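Local coordinates for protein spectinomycin phosphotransferase (Legionella pneumophila, PDB 3I1A) that confers resistance to the antibiotic spectinomycin, most likely by transferring a phosphate group from a bound nucleotide to the drug, at residues V17-D22 against F95-Y100; K52-Y55 against D59-N62. All blocks are in the same frame, centred on the assembly; numbering follows the deposited sequence.

How the contacts relate
Both contacts lie in the nucleotide-binding lobe of this kinase-like phosphotransferase, about 13 Å apart between their centres, and share its five-stranded antiparallel sheet. Strands 48-55 and 95-101 are neighbours there: Lys96 N lies 2.8 Å from Lys54 O and Ile98 N 2.8 Å from Lys52 O, both probable hydrogen bonds. Contact 1 sets the end of helix 10-19 against strand 95-101; contact 2 joins the end of strand 48-55 to the start of helix 61-71. Along the chain, contact 2 is nested within the loop that contact 1 closes. Lys52, seen to bind ADP in another structure of the protein, lies on strand 48-55; contact 2 follows on from it, and contact 1 backs the neighbouring strand.

Contact 1 of 2, residues V17-D22 against F95-Y100; sequences VHYGID and FKIIAY
Tyr19, in the last turn of helix 10-19, projects its ring and hydroxyl onto Ile97 and Ala99 of strand 95-101, and nearly all of the contact runs through this one side chain. Just before it, His18 touches Gln90 and Leu92. Tyr19 has CG beside its backbone N (chi1 -68°), which swings the ring out from the helix toward the strand. Ala99 CB rests over one face of that ring in a CH-pi contact, 4.2 Å from the centroid and 28° off the normal. Ile97 CG2 comes in obliquely, 4.0 Å from Tyr19 CE1. The phenol group ends beside the strand backbone, where Tyr19 OH is 3.3 Å from Ile97 O. A water completes the meeting: it is hydrogen-bonded to Tyr19 OH (2.8 Å) and accepts a hydrogen bond from Ala99 N at 2.8 Å, tying the phenol to the strand's main chain. Gly20 then leaves the helix with positive phi, and Ile21, bonded through its backbone to Leu15, lays its side chain on Tyr49 of strand 48-55. Ile97 and Ala99 share the sheet face turned toward helix 10-19, on which Ile51 of strand 48-55 touches both of them, while Tyr19 also touches Gln90 of the short strand 90-91. Ile98 points away and meets Leu63 of helix 61-71, so strand 95-101 is sandwiched between helices 10-19 and 61-71.

Contact 2 of 2, residues K52-Y55 against D59-N62; sequences KLKY and DEIN
Lys54 and Glu60 reach for each other from opposite directions across the turn between strand 48-55 and helix 61-71, and the salt bridge they form is the sole direct side-chain contact here. The lysine side chain leaves the backbone toward residues 59-62; from CB, CG lies beside the backbone N and the chain continues extended through CD. It then bends at chi3 (64°), bringing CE round until it is 3.6 Å from Glu60 OE1 and giving the ammonium its approach to the carboxylate. At the tip, Lys54 NZ donates a hydrogen bond to Glu60 OE1 at 2.5 Å, a very short separation whose exact length deserves some caution. The grip is one-sided, for Glu60 OE2 stays 3.8 Å from Lys54 NZ.

The arrangement belongs to the N-terminal lobe of the kinase fold, in which a strand bearing a nucleotide-binding lysine leads into a helix packed beside the sheet. Here that lysine is Lys52, seen to bind ADP in another structure of the protein; Lys54 lies two residues farther on, next to the strand's last residue.

Glu60 occupies the N-cap position of helix 61-71. Its chain is bent at chi2 (-60°), which turns the carboxylate back to the lysine, and its second oxygen is engaged as well. A water donates to Glu60 OE2 at 3.0 Å and to Tyr55 O at 2.8 Å, linking the acid to the strand's backbone beside the salt bridge. Glu60 also packs on Lys96 of the adjoining strand 95-101. In the first turn of the helix, Asn62 ND2 donates a hydrogen bond to the backbone O of Trp231, whose sequence neighbour Asp230 binds magnesium in another structure of the protein.

Contact 1 of 2, residues V17-D22 against F95-Y100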
# COMPACT_ATOMS: atom_id res chain seq x y z
N VAL A 17 -19.71 -25.16 -7.38
CA VAL A 17 -20.98 -24.73 -6.81
C VAL A 17 -21.25 -23.23 -6.87
O VAL A 17 -22.28 -22.79 -7.39
CB VAL A 17 -21.09 -25.21 -5.34
CG1 VAL A 17 -22.27 -24.55 -4.61
CG2 VAL A 17 -21.26 -26.72 -5.31
N HIS A 18 -20.31 -22.43 -6.37
CA HIS A 18 -20.50 -20.99 -6.30
C HIS A 18 -20.08 -20.13 -7.46
O HIS A 18 -20.51 -18.99 -7.57
CB HIS A 18 -19.82 -20.48 -5.02
CG HIS A 18 -20.31 -21.14 -3.78
ND1 HIS A 18 -21.58 -20.91 -3.28
CD2 HIS A 18 -19.74 -22.05 -2.96
CE1 HIS A 18 -21.76 -21.65 -2.20
NE2 HIS A 18 -20.66 -22.35 -1.99
N TYR A 19 -19.20 -20.66 -8.30
CA TYR A 19 -18.69 -19.91 -9.43
C TYR A 19 -18.96 -20.58 -10.78
O TYR A 19 -18.80 -19.94 -11.83
CB TYR A 19 -17.18 -19.69 -9.27
CG TYR A 19 -16.81 -18.77 -8.12
CD1 TYR A 19 -16.66 -19.25 -6.82
CD2 TYR A 19 -16.61 -17.41 -8.34
CE1 TYR A 19 -16.31 -18.38 -5.76
CE2 TYR A 19 -16.27 -16.54 -7.31
CZ TYR A 19 -16.12 -17.03 -6.03
OH TYR A 19 -15.77 -16.14 -5.02
N GLY A 20 -19.35 -21.84 -10.73
CA GLY A 20 -19.62 -22.58 -11.96
C GLY A 20 -18.34 -22.90 -12.71
O GLY A 20 -18.36 -23.13 -13.93
N ILE A 21 -17.22 -22.93 -11.99
CA ILE A 21 -15.94 -23.21 -12.61
C ILE A 21 -15.42 -24.61 -12.30
O ILE A 21 -15.44 -25.06 -11.15
CB ILE A 21 -14.88 -22.19 -12.14
CG1 ILE A 21 -15.28 -20.77 -12.56
CG2 ILE A 21 -13.52 -22.56 -12.73
CD1 ILE A 21 -14.44 -19.69 -11.81
N ASP A 22 -14.97 -25.31 -13.34
CA ASP A 22 -14.43 -26.66 -13.16
C ASP A 22 -12.91 -26.58 -13.02
O ASP A 22 -12.20 -26.22 -13.96
CB ASP A 22 -14.78 -27.58 -14.33
CG ASP A 22 -16.16 -28.19 -14.21
OD1 ASP A 22 -16.53 -28.65 -13.11
OD2 ASP A 22 -16.88 -28.21 -15.23
N PHE A 95 -16.28 -18.53 6.80
CA PHE A 95 -15.21 -17.91 6.06
C PHE A 95 -15.71 -17.45 4.70
O PHE A 95 -16.83 -17.78 4.29
CB PHE A 95 -14.00 -18.85 5.92
CG PHE A 95 -14.24 -20.06 5.07
CD1 PHE A 95 -13.94 -20.05 3.71
CD2 PHE A 95 -14.77 -21.22 5.63
CE1 PHE A 95 -14.17 -21.18 2.92
CE2 PHE A 95 -15.00 -22.36 4.84
CZ PHE A 95 -14.70 -22.33 3.49
N LYS A 96 -14.89 -16.65 4.04
CA LYS A 96 -15.18 -16.07 2.73
C LYS A 96 -14.23 -16.61 1.67
O LYS A 96 -13.08 -16.90 1.98
CB LYS A 96 -14.94 -14.57 2.77
CG LYS A 96 -15.89 -13.73 3.59
CD LYS A 96 -15.50 -12.24 3.39
CE LYS A 96 -16.35 -11.31 4.24
NZ LYS A 96 -16.06 -11.53 5.69
N ILE A 97 -14.71 -16.71 0.43
CA ILE A 97 -13.87 -17.12 -0.71
C ILE A 97 -13.82 -15.91 -1.63
O ILE A 97 -14.85 -15.33 -1.92
CB ILE A 97 -14.51 -18.25 -1.57
CG1 ILE A 97 -14.63 -19.55 -0.79
CG2 ILE A 97 -13.65 -18.53 -2.82
CD1 ILE A 97 -15.19 -20.72 -1.64
N ILE A 98 -12.63 -15.53 -2.08
CA ILE A 98 -12.48 -14.41 -3.04
C ILE A 98 -11.69 -15.02 -4.16
O ILE A 98 -10.54 -15.44 -3.95
CB ILE A 98 -11.63 -13.23 -2.52
CG1 ILE A 98 -12.04 -12.81 -1.11
CG2 ILE A 98 -11.84 -12.04 -3.46
CD1 ILE A 98 -13.29 -12.03 -1.05
N ALA A 99 -12.27 -15.08 -5.35
CA ALA A 99 -11.57 -15.69 -6.47
C ALA A 99 -11.10 -14.65 -7.50
O ALA A 99 -11.84 -13.72 -7.82
CB ALA A 99 -12.48 -16.71 -7.13
N TYR A 100 -9.87 -14.82 -7.97
CA TYR A 100 -9.26 -13.94 -8.98
C TYR A 100 -8.58 -14.73 -10.07
O TYR A 100 -8.16 -15.88 -9.89
CB TYR A 100 -8.16 -13.04 -8.40
CG TYR A 100 -8.58 -12.06 -7.35
CD1 TYR A 100 -8.54 -12.40 -6.00
CD2 TYR A 100 -8.99 -10.77 -7.71
CE1 TYR A 100 -8.89 -11.47 -5.02
CE2 TYR A 100 -9.35 -9.84 -6.74
CZ TYR A 100 -9.29 -10.19 -5.40
OH TYR A 100 -9.62 -9.27 -4.43
O HOH W 1 -14.71 -13.79 -6.01

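Contact 2 of 2, residues K52-Y55 against D59-N62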
# COMPACT_ATOMS: atom_id res chain seq x y z
N LYS A 52 -8.41 -16.73 -2.55
CA LYS A 52 -8.11 -16.24 -1.20
C LYS A 52 -9.26 -16.56 -0.25
O LYS A 52 -10.42 -16.24 -0.52
CB LYS A 52 -7.88 -14.74 -1.21
N LEU A 53 -8.93 -17.23 0.86
CA LEU A 53 -9.93 -17.54 1.86
C LEU A 53 -9.61 -16.70 3.10
O LEU A 53 -8.45 -16.62 3.52
CB LEU A 53 -9.88 -19.03 2.24
CG LEU A 53 -9.93 -20.05 1.11
CD1 LEU A 53 -9.91 -21.49 1.68
CD2 LEU A 53 -11.18 -19.81 0.30
N LYS A 54 -10.63 -16.08 3.66
CA LYS A 54 -10.48 -15.28 4.87
C LYS A 54 -11.57 -15.67 5.86
O LYS A 54 -12.74 -15.74 5.52
CB LYS A 54 -10.63 -13.79 4.56
CG LYS A 54 -9.56 -13.24 3.63
CD LYS A 54 -9.68 -11.72 3.51
CE LYS A 54 -9.42 -11.05 4.85
NZ LYS A 54 -9.51 -9.57 4.77
N TYR A 55 -11.17 -15.90 7.10
CA TYR A 55 -12.12 -16.26 8.13
C TYR A 55 -13.06 -15.11 8.45
O TYR A 55 -12.70 -13.95 8.27
CB TYR A 55 -11.35 -16.64 9.39
CG TYR A 55 -10.93 -18.08 9.41
CD1 TYR A 55 -11.88 -19.09 9.52
CD2 TYR A 55 -9.58 -18.44 9.35
CE1 TYR A 55 -11.51 -20.41 9.59
CE2 TYR A 55 -9.20 -19.78 9.42
CZ TYR A 55 -10.18 -20.76 9.55
OH TYR A 55 -9.85 -22.09 9.67
N ASP A 59 -17.88 -7.42 7.24
CA ASP A 59 -17.56 -6.71 6.00
C ASP A 59 -16.10 -6.30 5.91
O ASP A 59 -15.60 -5.57 6.77
CB ASP A 59 -18.44 -5.47 5.87
CG ASP A 59 -19.92 -5.80 5.85
OD1 ASP A 59 -20.32 -6.69 5.07
OD2 ASP A 59 -20.68 -5.17 6.60
N GLU A 60 -15.41 -6.78 4.88
CA GLU A 60 -14.01 -6.44 4.68
C GLU A 60 -14.01 -5.11 3.93
O GLU A 60 -14.65 -4.99 2.89
CB GLU A 60 -13.31 -7.50 3.83
CG GLU A 60 -13.15 -8.87 4.49
CD GLU A 60 -12.33 -8.79 5.74
OE1 GLU A 60 -11.29 -8.10 5.72
OE2 GLU A 60 -12.71 -9.43 6.76
N ILE A 61 -13.30 -4.11 4.43
CA ILE A 61 -13.31 -2.82 3.74
C ILE A 61 -12.81 -2.98 2.30
O ILE A 61 -13.33 -2.33 1.39
CB ILE A 61 -12.49 -1.75 4.52
CG1 ILE A 61 -12.68 -0.38 3.86
CG2 ILE A 61 -11.02 -2.13 4.56
CD1 ILE A 61 -14.10 0.09 3.85
N ASN A 62 -11.82 -3.85 2.08
CA ASN A 62 -11.30 -4.07 0.73
C ASN A 62 -12.43 -4.42 -0.23
O ASN A 62 -12.53 -3.84 -1.30
CB ASN A 62 -10.25 -5.19 0.73
CG ASN A 62 -9.98 -5.74 -0.67
OD1 ASN A 62 -10.51 -6.79 -1.04
ND2 ASN A 62 -9.16 -5.03 -1.44
O HOH W 2 -13.73 -12.18 6.36